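Side-chain contact in cutinase-like protein (Cryptococcus sp., PDB 2CZQ), which probably hydrolyses carboxylic esters, as a cutinase-like enzyme of the alpha/beta hydrolase fold: residues A[23-26]-A[27-30]. Numbering follows the deposited sequence. Where two conformers were deposited one is given.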
loop_
_atom_site.group_PDB
_atom_site.type_symbol
_atom_site.label_atom_id
_atom_site.label_comp_id
_atom_site.label_asym_id
_atom_site.label_seq_id
_atom_site.Cartn_x
_atom_site.Cartn_y
_atom_site.Cartn_z
ATOM N N GLN A 23 -12.873 -3.777 -3.397
ATOM C CA GLN A 23 -11.813 -2.782 -3.360
ATOM C C GLN A 23 -11.933 -1.916 -2.112
ATOM O O GLN A 23 -13.034 -1.531 -1.713
ATOM C CB GLN A 23 -11.843 -1.912 -4.614
ATOM C CG GLN A 23 -10.635 -0.995 -4.710
ATOM C CD GLN A 23 -10.564 -0.148 -5.971
ATOM O OE1 GLN A 23 -9.531 0.453 -6.223
ATOM N NE2 GLN A 23 -11.639 -0.083 -6.745
ATOM N N SER A 24 -10.802 -1.612 -1.487
ATOM C CA SER A 24 -10.811 -0.690 -0.364
ATOM C C SER A 24 -11.222 0.702 -0.821
ATOM O O SER A 24 -10.779 1.185 -1.874
ATOM C CB SER A 24 -9.424 -0.616 0.264
ATOM O OG SER A 24 -9.390 0.342 1.310
ATOM N N ALA A 25 -12.047 1.363 -0.013
ATOM C CA ALA A 25 -12.361 2.765 -0.239
ATOM C C ALA A 25 -11.090 3.607 -0.271
ATOM O O ALA A 25 -11.067 4.664 -0.900
ATOM C CB ALA A 25 -13.300 3.275 0.833
ATOM N N GLY A 26 -10.035 3.140 0.397
ATOM C CA GLY A 26 -8.770 3.852 0.414
ATOM C C GLY A 26 -8.124 4.061 -0.944
ATOM O O GLY A 26 -7.325 4.980 -1.091
ATOM N N PHE A 27 -8.456 3.217 -1.926
ATOM C CA PHE A 27 -7.777 3.262 -3.225
ATOM C C PHE A 27 -8.693 3.452 -4.413
ATOM O O PHE A 27 -8.225 3.517 -5.538
ATOM C CB PHE A 27 -6.892 2.022 -3.418
ATOM C CG PHE A 27 -6.069 1.734 -2.219
ATOM C CD1 PHE A 27 -5.035 2.591 -1.866
ATOM C CD2 PHE A 27 -6.387 0.683 -1.374
ATOM C CE1 PHE A 27 -4.306 2.384 -0.710
ATOM C CE2 PHE A 27 -5.658 0.458 -0.212
ATOM C CZ PHE A 27 -4.616 1.313 0.126
ATOM N N ARG A 28 -9.994 3.561 -4.178
ATOM C CA ARG A 28 -10.943 3.591 -5.287
ATOM C C ARG A 28 -10.661 4.716 -6.284
ATOM O O ARG A 28 -10.601 4.482 -7.494
ATOM C CB ARG A 28 -12.370 3.710 -4.750
ATOM C CG ARG A 28 -13.458 3.305 -5.731
ATOM C CD ARG A 28 -14.859 3.211 -5.124
ATOM N NE ARG A 28 -14.841 2.859 -3.703
ATOM C CZ ARG A 28 -15.509 1.843 -3.162
ATOM N NH1 ARG A 28 -16.263 1.050 -3.913
ATOM N NH2 ARG A 28 -15.420 1.617 -1.859
ATOM N N THR A 29 -10.495 5.938 -5.790
ATOM C CA THR A 29 -10.271 7.056 -6.689
ATOM C C THR A 29 -8.945 6.929 -7.422
ATOM O O THR A 29 -8.913 6.975 -8.652
ATOM C CB THR A 29 -10.387 8.372 -5.935
ATOM O OG1 THR A 29 -11.761 8.540 -5.572
ATOM C CG2 THR A 29 -10.083 9.562 -6.848
ATOM N N MET A 30 -7.855 6.730 -6.688
ATOM C CA MET A 30 -6.563 6.645 -7.355
ATOM C C MET A 30 -6.541 5.510 -8.370
ATOM O O MET A 30 -5.949 5.649 -9.438
ATOM C CB MET A 30 -5.404 6.530 -6.364
ATOM C CG MET A 30 -5.316 5.214 -5.597
ATOM S SD MET A 30 -3.985 5.203 -4.392
ATOM C CE MET A 30 -4.651 6.305 -3.129
HETATM O O HOH W 1 -11.731 2.211 -8.684
HETATM O O HOH W 2 -11.002 6.591 -2.883
#
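The turn leading into helix 28-37, with Phe27 at the N-cap position, folds back on itself through Ser24 and Phe27. Phe27 N donates to Ser24 O at 3.1 Å, a nearly straight bond (168° at the hydrogen). The same loop contains an ST turn: with its hydroxyl anti to the backbone N (chi1 176°), Ser24 OG accepts from Gly26 N at 3.0 Å, while Glu19 holds both this hydroxyl and the N of Ala25. Ser24 CB comes obliquely against the Phe27 ring, 3.7 Å from CD2. Gly26 C lies over one face of that ring, and Met30 SD sits in plane at its edge. The Met30 chain bends at its last torsion (chi3 73°) and brings CE to 3.6 Å from Gly26 O. Gln23 sets its amide against the start of the helix, crossing the Arg28 side chain at a slant, with OE1 3.6 Å from Arg28 CA; Asn31 holds that OE1, and a water joins Gln23 NE2 to Arg28 O. A second water accepts from Thr29 N and donates to Ala25 O, linking the turn to the first turn of the helix. In one of its two deposited conformers the exposed Arg28 brings NH2 to 3.6 Å from Ala25 CA, with Ala25 CB at the edge of the guanidinium. Phe27 and Met30 face strands 78-84 and 108-114, Phe27 touching the putative nucleophile elbow; Gln23 rests on strand 41-45, and Gln190 of helix 187-200 bonds to Gly26 O and Met30 N.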